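Local coordinates for VgrG protein (Vibrio cholerae, PDB 4DTH) that binds ATP and magnesium ions through a toxin domain that probably cross-links actin in the target cell, at residues Ser211-Ala215 with Glu216-Asp220; Gln70-Pro73 with Ser74-Asp77. All blocks are in the same frame, centred on the assembly; numbering follows the deposited sequence.

Both contacts are short chain reversals at the surface, on opposite sides of the centre of the chain: their centres are about 70 Å apart, their nearest atoms about 58 Å, and they do not touch. Interaction 1 joins helix 204-212 to helix 221-245, and its centre lies about 35 Å from the centre of the chain. Interaction 2, about 36 Å from that centre, belongs to the connection between strands 56-68 and 85-97. The magnesium ions are held by E28, E90, Q174 and E351, none of which belongs to either contact. Interaction 2 is nevertheless linked to that site along the chain, because strand 85-97 carries E90.

Interaction 1 (Ser211-Ala215 with Glu216-Asp220); sequences SLTSA and ENLDD
The side chain of E216 folds back over T213, bringing its carboxylate alongside the threonine methyl, with OE2 of E216 3.4 Å from CG2 of T213. CG of E216 stands beside its backbone N, anti to the carbonyl carbon (chi1 -67°), which directs the otherwise extended chain back over T213 toward the end of helix 204-212. L218 adds a van der Waals contact, its CD1 methyl 3.9 Å from the hydroxyl OG1 of T213, the two side chains crossing at about a right angle. That hydroxyl is turned between the backbone N and the carbonyl carbon (chi1 58°) and bonds to F209 O, one turn back in the helix. In the backbone, a single direct hydrogen bond runs from E216 N to T213 O at 3.2 Å. It closes a type I beta turn with S214 and A215 at its corners, where the chain leaves helix 204-212 and heads for helix 221-245. Water adds further links. One molecule donates to both T213 O, at 2.8 Å, and E216 O, at 2.7 Å. Two more lie between OE2 of E216 and L212 O, one 2.7 Å from OE2 and the other 2.6 Å from L212 O, each with only a weak second link, so they connect the carboxylate loosely to the last helical carbonyl. On helix 292-307, H301 meets both T213 and E216, A297 meets E216, and D294 meets L218, while D220 N-caps the next helix through L223 N.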
loop_
_atom_site.group_PDB
_atom_site.type_symbol
_atom_site.label_atom_id
_atom_site.label_comp_id
_atom_site.label_asym_id
_atom_site.label_seq_id
_atom_site.Cartn_x
_atom_site.Cartn_y
_atom_site.Cartn_z
ATOM N N SER A 211 -10.901 -31.088 8.535
ATOM C CA SER A 211 -10.900 -32.511 8.158
ATOM C C SER A 211 -9.554 -33.187 8.407
ATOM O O SER A 211 -9.533 -34.348 8.806
ATOM C CB SER A 211 -11.261 -32.677 6.685
ATOM O OG SER A 211 -12.567 -32.205 6.406
ATOM N N LEU A 212 -8.437 -32.469 8.152
ATOM C CA LEU A 212 -7.071 -32.980 8.307
ATOM C C LEU A 212 -6.633 -33.114 9.758
ATOM O O LEU A 212 -5.669 -33.833 10.032
ATOM C CB LEU A 212 -6.058 -32.027 7.597
ATOM C CG LEU A 212 -6.309 -31.627 6.140
ATOM C CD1 LEU A 212 -5.318 -30.599 5.685
ATOM C CD2 LEU A 212 -6.217 -32.812 5.212
ATOM N N THR A 213 -7.262 -32.338 10.672
ATOM C CA THR A 213 -6.810 -32.240 12.064
ATOM C C THR A 213 -7.816 -32.703 13.134
ATOM O O THR A 213 -7.790 -32.176 14.247
ATOM C CB THR A 213 -6.299 -30.801 12.332
ATOM O OG1 THR A 213 -7.361 -29.881 12.052
ATOM C CG2 THR A 213 -5.067 -30.448 11.504
ATOM N N SER A 214 -8.664 -33.704 12.813
ATOM C CA SER A 214 -9.693 -34.258 13.726
ATOM C C SER A 214 -9.117 -34.934 14.976
ATOM O O SER A 214 -9.687 -34.786 16.056
ATOM C CB SER A 214 -10.580 -35.255 12.990
ATOM O OG SER A 214 -11.424 -34.613 12.049
ATOM N N ALA A 215 -8.017 -35.699 14.823
ATOM C CA ALA A 215 -7.358 -36.413 15.931
ATOM C C ALA A 215 -6.516 -35.462 16.764
ATOM O O ALA A 215 -5.960 -35.846 17.800
ATOM C CB ALA A 215 -6.474 -37.523 15.385
ATOM N N GLU A 216 -6.400 -34.224 16.284
ATOM C CA GLU A 216 -5.607 -33.207 16.935
ATOM C C GLU A 216 -6.407 -32.391 17.896
ATOM O O GLU A 216 -7.543 -32.005 17.620
ATOM C CB GLU A 216 -4.905 -32.336 15.911
ATOM C CG GLU A 216 -3.852 -33.116 15.149
ATOM C CD GLU A 216 -3.000 -32.265 14.242
ATOM O OE1 GLU A 216 -2.424 -31.270 14.736
ATOM O OE2 GLU A 216 -2.881 -32.600 13.040
ATOM N N ASN A 217 -5.814 -32.176 19.064
ATOM C CA ASN A 217 -6.448 -31.384 20.086
ATOM C C ASN A 217 -5.861 -29.988 19.969
ATOM O O ASN A 217 -4.789 -29.708 20.512
ATOM C CB ASN A 217 -6.230 -32.000 21.460
ATOM C CG ASN A 217 -7.250 -31.540 22.457
ATOM O OD1 ASN A 217 -8.434 -31.352 22.144
ATOM N ND2 ASN A 217 -6.811 -31.344 23.686
ATOM N N LEU A 218 -6.518 -29.151 19.155
ATOM C CA LEU A 218 -6.025 -27.800 18.905
ATOM C C LEU A 218 -6.504 -26.815 19.941
ATOM O O LEU A 218 -7.652 -26.894 20.388
ATOM C CB LEU A 218 -6.353 -27.330 17.475
ATOM C CG LEU A 218 -5.728 -28.148 16.330
ATOM C CD1 LEU A 218 -6.117 -27.566 14.994
ATOM C CD2 LEU A 218 -4.193 -28.204 16.437
ATOM N N ASP A 219 -5.606 -25.886 20.326
ATOM C CA ASP A 219 -5.896 -24.833 21.298
ATOM C C ASP A 219 -7.074 -23.980 20.836
ATOM O O ASP A 219 -8.029 -23.781 21.591
ATOM C CB ASP A 219 -4.642 -23.993 21.574
ATOM C CG ASP A 219 -3.574 -24.757 22.337
ATOM O OD1 ASP A 219 -3.902 -25.382 23.386
ATOM O OD2 ASP A 219 -2.400 -24.717 21.897
ATOM N N ASP A 220 -7.040 -23.564 19.551
ATOM C CA ASP A 220 -8.118 -22.810 18.942
ATOM C C ASP A 220 -8.235 -23.282 17.511
ATOM O O ASP A 220 -7.572 -22.743 16.620
ATOM C CB ASP A 220 -7.853 -21.294 19.031
ATOM C CG ASP A 220 -9.078 -20.429 18.789
ATOM O OD1 ASP A 220 -9.958 -20.841 17.991
ATOM O OD2 ASP A 220 -9.138 -19.321 19.355
HETATM O O HOH W 1 -3.069 -34.339 10.102
HETATM O O HOH W 2 -3.880 -35.062 12.562
HETATM O O HOH W 3 -8.919 -30.377 16.020
#

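Interaction 2 (Gln70-Pro73 with Ser74-Asp77)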
loop_
_atom_site.group_PDB
_atom_site.type_symbol
_atom_site.label_atom_id
_atom_site.label_comp_id
_atom_site.label_asym_id
_atom_site.label_seq_id
_atom_site.Cartn_x
_atom_site.Cartn_y
_atom_site.Cartn_z
ATOM N N GLN A 70 15.713 19.486 -15.403
ATOM C CA GLN A 70 16.522 20.525 -16.030
ATOM C C GLN A 70 15.809 21.840 -15.770
ATOM O O GLN A 70 14.679 22.034 -16.233
ATOM C CB GLN A 70 16.723 20.289 -17.544
ATOM C CG GLN A 70 17.492 18.998 -17.884
ATOM C CD GLN A 70 18.858 18.904 -17.220
ATOM O OE1 GLN A 70 19.644 19.867 -17.179
ATOM N NE2 GLN A 70 19.161 17.736 -16.671
ATOM N N ARG A 71 16.462 22.716 -14.983
ATOM C CA ARG A 71 15.941 24.039 -14.663
ATOM C C ARG A 71 15.775 24.800 -15.980
ATOM O O ARG A 71 16.766 24.947 -16.702
ATOM C CB ARG A 71 16.931 24.796 -13.746
ATOM C CG ARG A 71 16.480 26.203 -13.325
ATOM C CD ARG A 71 15.419 26.087 -12.275
ATOM N NE ARG A 71 14.868 27.350 -11.783
ATOM C CZ ARG A 71 13.899 27.380 -10.875
ATOM N NH1 ARG A 71 13.416 26.248 -10.377
ATOM N NH2 ARG A 71 13.407 28.537 -10.457
ATOM N N PRO A 72 14.552 25.266 -16.334
ATOM C CA PRO A 72 14.402 26.033 -17.579
ATOM C C PRO A 72 15.365 27.230 -17.600
ATOM O O PRO A 72 15.517 27.903 -16.571
ATOM C CB PRO A 72 12.938 26.481 -17.550
ATOM C CG PRO A 72 12.262 25.474 -16.691
ATOM C CD PRO A 72 13.265 25.170 -15.617
ATOM N N PRO A 73 16.093 27.456 -18.721
ATOM C CA PRO A 73 17.062 28.567 -18.764
ATOM C C PRO A 73 16.495 29.937 -18.403
ATOM O O PRO A 73 17.186 30.718 -17.762
ATOM C CB PRO A 73 17.597 28.519 -20.201
ATOM C CG PRO A 73 17.375 27.124 -20.634
ATOM C CD PRO A 73 16.079 26.718 -20.000
ATOM N N SER A 74 15.221 30.203 -18.748
ATOM C CA SER A 74 14.551 31.466 -18.438
ATOM C C SER A 74 14.248 31.649 -16.940
ATOM O O SER A 74 13.835 32.734 -16.526
ATOM C CB SER A 74 13.288 31.627 -19.278
ATOM O OG SER A 74 12.259 30.755 -18.839
ATOM N N LEU A 75 14.463 30.595 -16.137
ATOM C CA LEU A 75 14.243 30.594 -14.699
ATOM C C LEU A 75 15.528 30.358 -13.899
ATOM O O LEU A 75 15.463 30.076 -12.700
ATOM C CB LEU A 75 13.134 29.581 -14.324
ATOM C CG LEU A 75 11.724 29.894 -14.852
ATOM C CD1 LEU A 75 10.735 28.838 -14.391
ATOM C CD2 LEU A 75 11.223 31.282 -14.391
ATOM N N GLN A 76 16.709 30.514 -14.558
ATOM C CA GLN A 76 18.026 30.404 -13.917
ATOM C C GLN A 76 18.026 31.353 -12.716
ATOM O O GLN A 76 17.632 32.515 -12.854
ATOM C CB GLN A 76 19.132 30.816 -14.899
ATOM C CG GLN A 76 20.354 29.901 -14.898
ATOM C CD GLN A 76 21.373 30.272 -15.960
ATOM O OE1 GLN A 76 22.460 30.773 -15.668
ATOM N NE2 GLN A 76 21.047 30.040 -17.224
ATOM N N ASP A 77 18.395 30.842 -11.537
ATOM C CA ASP A 77 18.333 31.610 -10.289
ATOM C C ASP A 77 19.619 31.542 -9.456
ATOM O O ASP A 77 19.597 31.872 -8.268
ATOM C CB ASP A 77 17.128 31.107 -9.461
ATOM C CG ASP A 77 17.183 29.617 -9.155
ATOM O OD1 ASP A 77 18.224 28.989 -9.443
ATOM O OD2 ASP A 77 16.167 29.072 -8.667
#
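R71 reaches along the turn to the backbone of L75, where its NE donates to L75 O at 2.9 Å in a nearly straight bond (165°). The acceptor lies in the guanidinium plane, at its edge, and NH2 of R71 adds a weak second bond to the same L75 O. D77 approaches differently: its OD2 sits over one guanidinium face, offset toward the rim, 3.3 Å from NH2 of R71. No N-H points at that oxygen, so this salt bridge rests on charge alone, with the guanidinium and carboxylate planes 24° apart. The arginine gets there by leaving the backbone with CG opposite N and then bending at chi2 (75°), which swings NE back toward L75. A looser apolar touch joins CG of P72 to CD1 of L75, 4.4 Å apart.

Farther out, NH1 of R71 bonds to H127 O and to the hydroxyl of Y69, which help fix the rotation of the guanidinium. D77 is steadied through both carboxylate oxygens, OD2 by Y81 OH and OD1 by K79 N, the latter forming an Asx turn. The backbone that presents L75 O is itself held by L75 N to P72 O at 2.9 Å and Q76 N to P73 O at 3.2 Å. These two bonds close overlapping type I turns, a short 3-10 turn entered through two consecutive prolines, in the surface loop between strands 56-68 and 85-97.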